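Local coordinates for protein 2',5'-phosphodiesterase 12 (Homo sapiens, PDB 4Z0V) that binds magnesium in a domain of the endonuclease/exonuclease/phosphatase family, which follows a smaller, beta-rich N-terminal domain, at residues 78-83 / 90-95; 135-140 / 208-213; 370-375 / 401-406. All coordinates share one frame; numbering follows the deposited sequence.

Interaction 1. Residues 78-83 / 90-95; sequences KLHCTP and GHSREL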
ATOM      1  N   LYS A  78      18.357  21.597   8.166  1.00 11.53           N
ATOM      2  CA  LYS A  78      17.687  21.956   9.400  1.00 10.29           C
ATOM      3  C   LYS A  78      16.282  22.424   9.048  1.00 13.99           C
ATOM      4  O   LYS A  78      16.113  23.171   8.087  1.00 11.28           O
ATOM      5  CB  LYS A  78      18.474  23.091  10.112  1.00 13.51           C
ATOM      6  CG  LYS A  78      17.812  23.556  11.425  1.00 19.56           C
ATOM      7  CD  LYS A  78      18.684  24.494  12.234  1.00 25.46           C
ATOM      8  CE  LYS A  78      18.509  25.934  11.849  1.00 35.42           C
ATOM      9  NZ  LYS A  78      19.069  26.823  12.889  1.00 38.97           N
ATOM     10  N   LEU A  79      15.289  21.988   9.821  1.00 13.06           N
ATOM     11  CA  LEU A  79      13.912  22.448   9.622  1.00 12.49           C
ATOM     12  C   LEU A  79      13.506  23.310  10.791  1.00 15.54           C
ATOM     13  O   LEU A  79      13.676  22.898  11.940  1.00 14.22           O
ATOM     14  CB  LEU A  79      12.918  21.260   9.482  1.00 12.05           C
ATOM     15  CG  LEU A  79      11.387  21.617   9.514  1.00 16.76           C
ATOM     16  CD1 LEU A  79      10.972  22.461   8.303  1.00 16.36           C
ATOM     17  CD2 LEU A  79      10.520  20.340   9.615  1.00 18.18           C
ATOM     18  N   HIS A  80      12.970  24.500  10.492  1.00 13.57           N
ATOM     19  CA  HIS A  80      12.316  25.366  11.455  1.00 13.74           C
ATOM     20  C   HIS A  80      10.840  25.173  11.272  1.00 16.73           C
ATOM     21  O   HIS A  80      10.355  25.321  10.148  1.00 13.68           O
ATOM     22  CB  HIS A  80      12.651  26.861  11.243  1.00 15.60           C
ATOM     23  CG  HIS A  80      11.772  27.779  12.059  1.00 20.89           C
ATOM     24  ND1 HIS A  80      10.449  28.057  11.688  1.00 24.30           N
ATOM     25  CD2 HIS A  80      12.029  28.402  13.231  1.00 24.13           C
ATOM     26  CE1 HIS A  80       9.964  28.845  12.634  1.00 23.92           C
ATOM     27  NE2 HIS A  80      10.888  29.103  13.573  1.00 24.92           N
ATOM     28  N   CYS A  81      10.097  24.993  12.358  1.00 15.11           N
ATOM     29  CA  CYS A  81       8.656  24.943  12.207  1.00 17.03           C
ATOM     30  C   CYS A  81       7.967  25.602  13.382  1.00 17.01           C
ATOM     31  O   CYS A  81       8.360  25.404  14.532  1.00 17.01           O
ATOM     32  CB  CYS A  81       8.145  23.530  11.967  1.00 21.02           C
ATOM     33  SG  CYS A  81       8.939  22.282  12.978  1.00 27.80           S
ATOM     34  N   THR A  82       6.983  26.427  13.065  1.00 13.43           N
ATOM     35  CA  THR A  82       6.154  27.155  14.040  1.00 13.41           C
ATOM     36  C   THR A  82       4.743  26.596  13.955  1.00 17.15           C
ATOM     37  O   THR A  82       4.115  26.744  12.908  1.00 16.27           O
ATOM     38  CB  THR A  82       6.189  28.669  13.794  1.00 18.57           C
ATOM     39  OG1 THR A  82       7.523  29.128  13.943  1.00 17.82           O
ATOM     40  CG2 THR A  82       5.334  29.436  14.813  1.00 16.15           C
ATOM     41  N   PRO A  83       4.249  25.935  15.029  1.00 15.86           N
ATOM     42  CA  PRO A  83       2.893  25.366  14.984  1.00 16.68           C
ATOM     43  C   PRO A  83       1.853  26.479  15.060  1.00 18.77           C
ATOM     44  O   PRO A  83       2.049  27.425  15.820  1.00 17.89           O
ATOM     45  CB  PRO A  83       2.848  24.468  16.229  1.00 18.57           C
ATOM     46  CG  PRO A  83       3.805  25.086  17.187  1.00 23.18           C
ATOM     47  CD  PRO A  83       4.891  25.717  16.343  1.00 19.37           C
ATOM     48  N   GLY A  90       2.119  28.674  18.316  1.00 18.33           N
ATOM     49  CA  GLY A  90       2.696  28.130  19.529  1.00 18.84           C
ATOM     50  C   GLY A  90       4.182  28.406  19.505  1.00 22.99           C
ATOM     51  O   GLY A  90       4.657  29.184  18.673  1.00 21.49           O
ATOM     52  N   HIS A  91       4.939  27.719  20.356  1.00 21.43           N
ATOM     53  CA  HIS A  91       6.384  27.921  20.437  1.00 20.95           C
ATOM     54  C   HIS A  91       7.084  27.230  19.253  1.00 21.75           C
ATOM     55  O   HIS A  91       6.740  26.102  18.884  1.00 21.40           O
ATOM     56  CB  HIS A  91       6.920  27.439  21.795  1.00 22.54           C
ATOM     57  CG  HIS A  91       6.564  28.369  22.917  1.00 26.04           C
ATOM     58  ND1 HIS A  91       5.494  28.112  23.768  1.00 28.11           N
ATOM     59  CD2 HIS A  91       7.122  29.551  23.263  1.00 27.55           C
ATOM     60  CE1 HIS A  91       5.463  29.120  24.624  1.00 27.36           C
ATOM     61  NE2 HIS A  91       6.421  30.015  24.359  1.00 28.15           N
ATOM     62  N   SER A  92       8.004  27.953  18.603  1.00 16.29           N
ATOM     63  CA  SER A  92       8.724  27.438  17.433  1.00 15.48           C
ATOM     64  C   SER A  92       9.674  26.331  17.819  1.00 19.12           C
ATOM     65  O   SER A  92      10.187  26.281  18.948  1.00 18.47           O
ATOM     66  CB  SER A  92       9.496  28.557  16.744  1.00 16.91           C
ATOM     67  OG  SER A  92       8.633  29.618  16.384  1.00 20.76           O
ATOM     68  N   ARG A  93       9.903  25.423  16.872  1.00 14.89           N
ATOM     69  CA  ARG A  93      10.795  24.291  17.079  1.00 15.08           C
ATOM     70  C   ARG A  93      11.772  24.211  15.930  1.00 16.96           C
ATOM     71  O   ARG A  93      11.435  24.616  14.821  1.00 16.08           O
ATOM     72  CB  ARG A  93       9.966  22.989  17.129  1.00 18.08           C
ATOM     73  CG  ARG A  93       8.968  22.885  18.302  1.00 25.98           C
ATOM     74  CD  ARG A  93       9.610  22.430  19.605  1.00 30.30           C
ATOM     75  NE  ARG A  93      10.466  21.254  19.416  1.00 40.24           N
ATOM     76  CZ  ARG A  93      10.052  19.990  19.453  1.00 54.54           C
ATOM     77  NH1 ARG A  93      10.906  19.001  19.236  1.00 42.79           N
ATOM     78  NH2 ARG A  93       8.781  19.705  19.708  1.00 43.75           N
ATOM     79  N   GLU A  94      12.962  23.668  16.165  1.00 13.60           N
ATOM     80  CA  GLU A  94      13.927  23.493  15.071  1.00 15.21           C
ATOM     81  C   GLU A  94      14.539  22.131  15.225  1.00 23.77           C
ATOM     82  O   GLU A  94      14.708  21.664  16.359  1.00 25.31           O
ATOM     83  CB  GLU A  94      15.003  24.608  15.052  1.00 17.06           C
ATOM     84  CG  GLU A  94      14.450  25.988  14.640  1.00 26.22           C
ATOM     85  CD  GLU A  94      15.443  27.053  14.185  1.00 57.52           C
ATOM     86  OE1 GLU A  94      16.589  27.063  14.690  1.00 48.10           O
ATOM     87  OE2 GLU A  94      15.059  27.907  13.350  1.00 52.44           O
ATOM     88  N   LEU A  95      14.827  21.466  14.101  1.00 20.29           N
ATOM     89  CA  LEU A  95      15.403  20.140  14.119  1.00 23.47           C
ATOM     90  C   LEU A  95      16.424  20.004  13.013  1.00 25.18           C
ATOM     91  O   LEU A  95      16.108  20.288  11.862  1.00 22.90           O
ATOM     92  CB  LEU A  95      14.277  19.102  13.949  1.00 24.54           C
ATOM     93  CG  LEU A  95      14.632  17.626  14.122  1.00 31.72           C
ATOM     94  CD1 LEU A  95      15.448  17.384  15.375  1.00 33.73           C
ATOM     95  CD2 LEU A  95      13.409  16.807  14.165  1.00 31.49           C
TER
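The imidazole of H80 has R93 O over one face, 4.0 Å above the ring plane and displaced toward the rim, while the carboxylate of E94 lies at its edge. Ring and carboxylate planes stand 90° apart, and E94 OE2 comes to 3.1 Å from H80 CD2. S92 CB approaches the same ring obliquely, near NE2. The other oxygen of E94 serves K78: NZ sits 3.1 Å from OE1 in a salt bridge, reaching the oxygen from above the carboxylate plane. A bend in the lysine chain (chi3 88°) carries its end to E94, and the ammonium also makes cation-pi contacts with Y44 and W56.

Beneath these side chains runs a backbone ladder. L79 N to L95 O (2.8 Å) and C81 N to R93 O (2.8 Å) are each answered by the reverse bond, so L79–L95 and C81–R93 are hydrogen-bonded pairs and H80–E94 the non-hydrogen-bonded pair between them. G90 N to P83 O, 2.8 Å, adds a bond beyond the ladder. With strand directions 165° apart, this is an antiparallel beta hairpin, at the edge of a four-stranded sheet in the E-set-like N-terminal domain.

Interaction 2. Residues 135-140 / 208-213; sequences ADTYAQ and KQHEGL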
ATOM      1  N   ALA A 135       7.682  -6.411   4.032  1.00 10.05           N
ATOM      2  CA  ALA A 135       7.845  -6.036   5.416  1.00  8.72           C
ATOM      3  C   ALA A 135       9.271  -6.253   5.911  1.00 12.73           C
ATOM      4  O   ALA A 135       9.920  -7.274   5.617  1.00 11.76           O
ATOM      5  CB  ALA A 135       6.865  -6.790   6.297  1.00  9.26           C
ATOM      6  N   ASP A 136       9.752  -5.278   6.685  1.00 11.83           N
ATOM      7  CA  ASP A 136      11.068  -5.389   7.317  1.00 13.13           C
ATOM      8  C   ASP A 136      11.083  -6.573   8.287  1.00 16.57           C
ATOM      9  O   ASP A 136      12.135  -7.185   8.473  1.00 16.35           O
ATOM     10  CB  ASP A 136      11.417  -4.100   8.076  1.00 15.04           C
ATOM     11  CG  ASP A 136      12.783  -4.191   8.716  1.00 18.25           C
ATOM     12  OD1 ASP A 136      13.770  -4.303   7.972  1.00 19.46           O
ATOM     13  OD2 ASP A 136      12.851  -4.232   9.959  1.00 20.98           O
ATOM     14  N   THR A 137       9.918  -6.932   8.878  1.00 13.93           N
ATOM     15  CA  THR A 137       9.868  -8.098   9.782  1.00 14.83           C
ATOM     16  C   THR A 137      10.395  -9.337   9.032  1.00 18.57           C
ATOM     17  O   THR A 137      11.024 -10.197   9.651  1.00 18.45           O
ATOM     18  CB  THR A 137       8.486  -8.300  10.413  1.00 21.65           C
ATOM     19  OG1 THR A 137       8.614  -9.289  11.434  1.00 20.32           O
ATOM     20  CG2 THR A 137       7.433  -8.759   9.426  1.00 21.93           C
ATOM     21  N   TYR A 138      10.190  -9.401   7.694  1.00 14.49           N
ATOM     22  CA  TYR A 138      10.704 -10.514   6.892  1.00 14.45           C
ATOM     23  C   TYR A 138      12.026 -10.173   6.227  1.00 18.73           C
ATOM     24  O   TYR A 138      12.933 -11.011   6.245  1.00 18.72           O
ATOM     25  CB  TYR A 138       9.704 -10.997   5.825  1.00 14.95           C
ATOM     26  CG  TYR A 138       8.299 -11.205   6.359  1.00 15.22           C
ATOM     27  CD1 TYR A 138       8.050 -12.111   7.386  1.00 17.84           C
ATOM     28  CD2 TYR A 138       7.225 -10.458   5.874  1.00 14.42           C
ATOM     29  CE1 TYR A 138       6.769 -12.265   7.926  1.00 17.28           C
ATOM     30  CE2 TYR A 138       5.936 -10.596   6.414  1.00 14.55           C
ATOM     31  CZ  TYR A 138       5.719 -11.502   7.445  1.00 23.47           C
ATOM     32  OH  TYR A 138       4.473 -11.674   8.002  1.00 17.55           O
ATOM     33  N   ALA A 139      12.158  -8.951   5.664  1.00 14.27           N
ATOM     34  CA  ALA A 139      13.360  -8.558   4.900  1.00 14.40           C
ATOM     35  C   ALA A 139      14.631  -8.466   5.778  1.00 18.09           C
ATOM     36  O   ALA A 139      15.723  -8.679   5.261  1.00 17.83           O
ATOM     37  CB  ALA A 139      13.120  -7.222   4.198  1.00 15.11           C
ATOM     38  N   GLN A 140      14.481  -8.192   7.079  1.00 15.46           N
ATOM     39  CA  GLN A 140      15.627  -7.999   8.001  1.00 16.27           C
ATOM     40  C   GLN A 140      16.419  -9.286   8.313  1.00 20.08           C
ATOM     41  O   GLN A 140      17.535  -9.193   8.824  1.00 19.92           O
ATOM     42  CB  GLN A 140      15.132  -7.418   9.338  1.00 17.94           C
ATOM     43  CG  GLN A 140      14.322  -8.453  10.159  1.00 27.89           C
ATOM     44  CD  GLN A 140      13.702  -7.960  11.438  1.00 43.69           C
ATOM     45  OE1 GLN A 140      14.046  -6.900  11.957  1.00 36.46           O
ATOM     46  NE2 GLN A 140      12.783  -8.757  11.987  1.00 38.34           N
ATOM     47  N   LYS A 208      -1.629  -7.550  11.453  1.00 16.18           N
ATOM     48  CA  LYS A 208      -1.854  -8.970  11.728  1.00 17.60           C
ATOM     49  C   LYS A 208      -1.023  -9.246  13.006  1.00 23.09           C
ATOM     50  O   LYS A 208      -1.486  -8.953  14.112  1.00 23.64           O
ATOM     51  CB  LYS A 208      -1.430  -9.827  10.545  1.00 20.06           C
ATOM     52  CG  LYS A 208      -2.474 -10.068   9.493  1.00 31.44           C
ATOM     53  CD  LYS A 208      -2.180 -11.350   8.708  1.00 34.25           C
ATOM     54  CE  LYS A 208      -0.919 -11.312   7.873  1.00 45.67           C
ATOM     55  NZ  LYS A 208      -0.941 -12.351   6.807  1.00 52.70           N
ATOM     56  N   GLN A 209       0.262  -9.624  12.845  1.00 18.08           N
ATOM     57  CA  GLN A 209       1.138  -9.756  13.994  1.00 17.71           C
ATOM     58  C   GLN A 209       2.121  -8.586  14.032  1.00 19.63           C
ATOM     59  O   GLN A 209       1.987  -7.684  14.856  1.00 21.86           O
ATOM     60  CB  GLN A 209       1.883 -11.111  14.001  1.00 19.19           C
ATOM     61  CG  GLN A 209       2.757 -11.237  15.251  1.00 18.74           C
ATOM     62  CD  GLN A 209       3.321 -12.614  15.412  1.00 24.73           C
ATOM     63  OE1 GLN A 209       3.527 -13.366  14.443  1.00 22.90           O
ATOM     64  NE2 GLN A 209       3.650 -12.935  16.637  1.00 17.62           N
ATOM     65  N   HIS A 210       3.115  -8.608  13.151  1.00 15.17           N
ATOM     66  CA  HIS A 210       4.137  -7.568  13.100  1.00 13.91           C
ATOM     67  C   HIS A 210       3.950  -6.682  11.865  1.00 15.19           C
ATOM     68  O   HIS A 210       4.619  -5.674  11.737  1.00 14.62           O
ATOM     69  CB  HIS A 210       5.535  -8.223  13.095  1.00 14.61           C
ATOM     70  CG  HIS A 210       5.844  -8.909  14.381  1.00 18.26           C
ATOM     71  ND1 HIS A 210       5.562  -8.310  15.609  1.00 21.09           N
ATOM     72  CD2 HIS A 210       6.429 -10.111  14.599  1.00 20.30           C
ATOM     73  CE1 HIS A 210       5.975  -9.172  16.530  1.00 20.74           C
ATOM     74  NE2 HIS A 210       6.484 -10.280  15.972  1.00 20.46           N
ATOM     75  N   GLU A 211       3.026  -7.050  10.980  1.00 11.53           N
ATOM     76  CA  GLU A 211       2.782  -6.270   9.770  1.00 10.16           C
ATOM     77  C   GLU A 211       1.358  -6.470   9.337  1.00 13.60           C
ATOM     78  O   GLU A 211       0.707  -7.440   9.744  1.00 12.28           O
ATOM     79  CB  GLU A 211       3.784  -6.633   8.621  1.00 10.64           C
ATOM     80  CG  GLU A 211       3.910  -8.106   8.233  1.00 12.04           C
ATOM     81  CD  GLU A 211       2.790  -8.674   7.380  1.00 21.85           C
ATOM     82  OE1 GLU A 211       2.083  -7.885   6.725  1.00 15.22           O
ATOM     83  OE2 GLU A 211       2.677  -9.913   7.288  1.00 18.90           O
ATOM     84  N   GLY A 212       0.892  -5.588   8.473  1.00 10.17           N
ATOM     85  CA  GLY A 212      -0.464  -5.715   7.969  1.00  9.55           C
ATOM     86  C   GLY A 212      -0.766  -4.833   6.790  1.00 12.43           C
ATOM     87  O   GLY A 212       0.081  -4.576   5.910  1.00 12.17           O
ATOM     88  N   LEU A 213      -1.993  -4.383   6.788  1.00  8.98           N
ATOM     89  CA  LEU A 213      -2.551  -3.656   5.681  1.00  7.52           C
ATOM     90  C   LEU A 213      -2.726  -2.193   5.996  1.00 10.61           C
ATOM     91  O   LEU A 213      -3.122  -1.857   7.111  1.00 10.85           O
ATOM     92  CB  LEU A 213      -3.935  -4.238   5.362  1.00  6.95           C
ATOM     93  CG  LEU A 213      -4.072  -5.758   5.109  1.00  9.63           C
ATOM     94  CD1 LEU A 213      -5.565  -6.088   4.910  1.00  9.51           C
ATOM     95  CD2 LEU A 213      -3.274  -6.184   3.868  1.00  9.40           C
TER
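A short helix beside the magnesium site meets the start of a sheet strand here, through Y138 on helix 136-139 and E211 at the head of strand 211-218. Y138 OH donates to E211 OE2 at 2.6 Å. The oxygen is used on its anti side, 16° out of the carboxylate plane, and it lies at the edge of the phenol ring, near the ring plane; ring and carboxylate are turned 66° against each other. E211 reaches this position with CG held between its own backbone N and carbonyl carbon (chi1 53°) and a second bend at chi2.

That folded glutamate chain also packs on the start of the helix and the residue before it: A135 CB and T137 CG2 each lie 3.8 Å from E211 CG. T137 CG2 has a second role, sitting 3.6 Å above the centre of the Y138 ring and so backing one face of it. On the turn before E211, H210 CB lies 3.7 Å from T137 OG1.

A135 is the N-cap, its carbonyl accepting from Y138 N and A139 N, while the carboxylate of D184 accepts from the backbone N-H of D136 (OD1) and T137 (OD2). K208 N bonds E211 O at 2.9 Å, closing the turn between strands 201-207 and 211-218. With the Y138 side chain about 5 Å from the magnesium ion, the contact belongs to the loop-bearing rim round the metal site of the endonuclease/exonuclease/phosphatase fold.

Interaction 3. Residues 370-375 / 401-406; sequences KLKSAC and LEVEQV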
ATOM      1  N   LYS A 370     -19.474  -7.786 -10.599  1.00 11.41           N
ATOM      2  CA  LYS A 370     -18.879  -7.763 -11.946  1.00 11.60           C
ATOM      3  C   LYS A 370     -17.561  -7.044 -11.785  1.00 15.08           C
ATOM      4  O   LYS A 370     -17.537  -5.812 -11.691  1.00 14.30           O
ATOM      5  CB  LYS A 370     -19.803  -7.102 -12.979  1.00 15.06           C
ATOM      6  CG  LYS A 370     -21.206  -7.711 -13.012  1.00 20.93           C
ATOM      7  CD  LYS A 370     -21.211  -9.231 -13.270  1.00 26.35           C
ATOM      8  CE  LYS A 370     -22.532  -9.853 -12.862  1.00 22.05           C
ATOM      9  NZ  LYS A 370     -22.461 -11.337 -12.895  1.00 20.93           N
ATOM     10  N   LEU A 371     -16.476  -7.837 -11.653  1.00 11.12           N
ATOM     11  CA  LEU A 371     -15.135  -7.345 -11.334  1.00 11.91           C
ATOM     12  C   LEU A 371     -14.177  -7.566 -12.443  1.00 17.02           C
ATOM     13  O   LEU A 371     -14.148  -8.627 -13.050  1.00 17.02           O
ATOM     14  CB  LEU A 371     -14.589  -8.006 -10.055  1.00 11.58           C
ATOM     15  CG  LEU A 371     -15.426  -7.803  -8.779  1.00 15.52           C
ATOM     16  CD1 LEU A 371     -14.992  -8.769  -7.691  1.00 15.93           C
ATOM     17  CD2 LEU A 371     -15.365  -6.370  -8.290  1.00 16.07           C
ATOM     18  N   LYS A 372     -13.406  -6.543 -12.723  1.00 15.44           N
ATOM     19  CA  LYS A 372     -12.396  -6.590 -13.766  1.00 15.05           C
ATOM     20  C   LYS A 372     -11.070  -6.277 -13.122  1.00 16.76           C
ATOM     21  O   LYS A 372     -11.021  -5.403 -12.254  1.00 15.76           O
ATOM     22  CB  LYS A 372     -12.733  -5.541 -14.846  1.00 17.21           C
ATOM     23  CG  LYS A 372     -11.685  -5.371 -15.942  1.00 20.31           C
ATOM     24  CD  LYS A 372     -11.985  -4.160 -16.825  1.00 23.17           C
ATOM     25  CE  LYS A 372     -10.853  -3.928 -17.804  1.00 41.12           C
ATOM     26  NZ  LYS A 372     -11.089  -2.743 -18.667  1.00 50.75           N
ATOM     27  N   SER A 373     -10.011  -6.980 -13.522  1.00 12.14           N
ATOM     28  CA  SER A 373      -8.660  -6.629 -13.062  1.00 11.87           C
ATOM     29  C   SER A 373      -8.284  -5.340 -13.811  1.00 14.90           C
ATOM     30  O   SER A 373      -8.093  -5.350 -15.039  1.00 12.69           O
ATOM     31  CB  SER A 373      -7.679  -7.764 -13.361  1.00 13.83           C
ATOM     32  OG  SER A 373      -6.382  -7.302 -13.030  1.00 15.98           O
ATOM     33  N   ALA A 374      -8.248  -4.210 -13.105  1.00 13.06           N
ATOM     34  CA  ALA A 374      -7.969  -2.918 -13.745  1.00 14.40           C
ATOM     35  C   ALA A 374      -6.634  -2.895 -14.496  1.00 18.75           C
ATOM     36  O   ALA A 374      -6.571  -2.332 -15.590  1.00 18.07           O
ATOM     37  CB  ALA A 374      -8.009  -1.794 -12.703  1.00 15.33           C
ATOM     38  N   CYS A 375      -5.572  -3.505 -13.945  1.00 15.91           N
ATOM     39  CA  CYS A 375      -4.280  -3.493 -14.639  1.00 16.56           C
ATOM     40  C   CYS A 375      -4.058  -4.743 -15.488  1.00 20.04           C
ATOM     41  O   CYS A 375      -2.935  -4.995 -15.935  1.00 20.44           O
ATOM     42  CB  CYS A 375      -3.145  -3.282 -13.648  1.00 17.19           C
ATOM     43  SG  CYS A 375      -3.326  -1.767 -12.691  1.00 21.30           S
ATOM     44  N   LEU A 401     -17.393   1.803 -12.407  1.00 13.14           N
ATOM     45  CA  LEU A 401     -16.050   2.268 -12.714  1.00 12.72           C
ATOM     46  C   LEU A 401     -15.537   1.713 -13.995  1.00 16.35           C
ATOM     47  O   LEU A 401     -15.891   0.583 -14.370  1.00 15.48           O
ATOM     48  CB  LEU A 401     -15.102   1.850 -11.574  1.00 12.05           C
ATOM     49  CG  LEU A 401     -15.390   2.458 -10.192  1.00 17.00           C
ATOM     50  CD1 LEU A 401     -14.759   1.601  -9.125  1.00 18.94           C
ATOM     51  CD2 LEU A 401     -14.871   3.913 -10.098  1.00 18.37           C
ATOM     52  N   GLU A 402     -14.666   2.483 -14.648  1.00 14.52           N
ATOM     53  CA  GLU A 402     -13.983   2.070 -15.873  1.00 15.64           C
ATOM     54  C   GLU A 402     -12.517   2.465 -15.791  1.00 17.72           C
ATOM     55  O   GLU A 402     -12.171   3.355 -15.013  1.00 15.47           O
ATOM     56  CB  GLU A 402     -14.662   2.668 -17.126  1.00 18.02           C
ATOM     57  CG  GLU A 402     -14.616   4.181 -17.213  1.00 22.41           C
ATOM     58  CD  GLU A 402     -15.420   4.791 -18.346  1.00 46.69           C
ATOM     59  OE1 GLU A 402     -15.175   5.978 -18.662  1.00 41.33           O
ATOM     60  OE2 GLU A 402     -16.315   4.104 -18.890  1.00 42.78           O
ATOM     61  N   VAL A 403     -11.659   1.820 -16.586  1.00 14.65           N
ATOM     62  CA  VAL A 403     -10.245   2.131 -16.578  1.00 15.37           C
ATOM     63  C   VAL A 403      -9.977   3.263 -17.560  1.00 20.11           C
ATOM     64  O   VAL A 403     -10.243   3.134 -18.762  1.00 19.30           O
ATOM     65  CB  VAL A 403      -9.361   0.886 -16.855  1.00 18.50           C
ATOM     66  CG1 VAL A 403      -7.871   1.226 -16.666  1.00 18.68           C
ATOM     67  CG2 VAL A 403      -9.744  -0.265 -15.919  1.00 18.39           C
ATOM     68  N   GLU A 404      -9.400   4.353 -17.048  1.00 15.52           N
ATOM     69  CA  GLU A 404      -8.995   5.500 -17.849  1.00 15.80           C
ATOM     70  C   GLU A 404      -7.611   5.214 -18.427  1.00 19.72           C
ATOM     71  O   GLU A 404      -7.412   5.394 -19.617  1.00 20.02           O
ATOM     72  CB  GLU A 404      -9.021   6.782 -17.009  1.00 17.40           C
ATOM     73  CG  GLU A 404      -8.438   8.005 -17.702  1.00 27.68           C
ATOM     74  CD  GLU A 404      -9.328   8.762 -18.674  1.00 41.08           C
ATOM     75  OE1 GLU A 404     -10.402   8.250 -19.059  1.00 25.80           O
ATOM     76  OE2 GLU A 404      -8.933   9.885 -19.056  1.00 30.89           O
ATOM     77  N   GLN A 405      -6.641   4.773 -17.588  1.00 15.35           N
ATOM     78  CA  GLN A 405      -5.304   4.390 -18.054  1.00 14.44           C
ATOM     79  C   GLN A 405      -4.662   3.460 -17.042  1.00 18.05           C
ATOM     80  O   GLN A 405      -5.031   3.474 -15.857  1.00 17.39           O
ATOM     81  CB  GLN A 405      -4.382   5.601 -18.345  1.00 15.72           C
ATOM     82  CG  GLN A 405      -4.007   6.431 -17.135  1.00 15.86           C
ATOM     83  CD  GLN A 405      -2.639   7.100 -17.237  1.00 27.61           C
ATOM     84  OE1 GLN A 405      -1.838   6.882 -18.178  1.00 21.53           O
ATOM     85  NE2 GLN A 405      -2.326   7.909 -16.237  1.00 19.54           N
ATOM     86  N   VAL A 406      -3.715   2.655 -17.526  1.00 14.48           N
ATOM     87  CA  VAL A 406      -2.890   1.739 -16.729  1.00 13.43           C
ATOM     88  C   VAL A 406      -1.508   2.330 -16.772  1.00 18.56           C
ATOM     89  O   VAL A 406      -0.987   2.576 -17.872  1.00 18.39           O
ATOM     90  CB  VAL A 406      -2.920   0.271 -17.245  1.00 18.02           C
ATOM     91  CG1 VAL A 406      -1.958  -0.620 -16.452  1.00 17.66           C
ATOM     92  CG2 VAL A 406      -4.333  -0.294 -17.185  1.00 17.89           C
TER
HETATM   93  O   HOH W   1     -12.849  -0.637 -18.119  1.00 15.49           O
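V403 and V406 hold the same first torsion, chi1 -173° and 175°, with CG1 anti to the backbone N and CG2 beside it, and both bring methyls to the carbonyl oxygen of A374. V403 straddles A374 O with its two methyls, CG2 at 3.8 Å and CG1 at nearly the same distance. V406 turns its CG2 onto that oxygen and comes closer, 3.4 Å from A374 O. These are van der Waals approaches: no direct hydrogen bond joins the two segments. Two apolar side-chain contacts complete the patch, one at each valine. A374 CB meets V403 CG2 at 4.0 Å, and C375 CB meets V406 CG1 at 4.0 Å.

Two residues separate the valines, so in a regular strand their side chains would point to opposite faces. Here both CB atoms are directed at 370-375, because E404 and Q405 together face D436 in a classic beta bulge, and the chain turns a corner at E404 (psi -49°). The bulge lies in strand 401-406, an edge strand of the six-stranded sheet. Strand 371-373 belongs to the other large sheet, paired with strand 387-397, and the contact thus joins the two sheets of the endonuclease/exonuclease/phosphatase beta sandwich along one margin. Around the patch, C435 of strand 433-439 touches A374 and C375, and I396 of strand 387-397 touches A374 and V403.

At the outer side, K372 stretches across as a fully extended chain. Its NZ passes V403 CG2 at 3.9 Å and donates to a water 2.8 Å away. The same water accepts from V403 N at 3.1 Å, a bridge that links the lysine's charged end to the backbone of strand 401-403.

From the N terminus, the chain closes its contacts in series, none nested and none crossing. Interaction 1 comes first and closes a short hairpin, with six residues between its segments, inside the N-terminal domain. Interaction 2 closes a much longer excursion of 67 residues, bringing the start of strand 211-218 back to helix 136-139 near the magnesium ion. Interaction 3 follows, spanning 25 residues and linking the two large sheets. Interactions 2 and 3 both involve the six-stranded sheet, through strands 211-218 and 401-406, yet their centres are 29 Å apart and their nearest atoms about 16 Å. Interactions 1 and 3 lie farthest apart, 44 Å between centres, on opposite sides of the chain's centre.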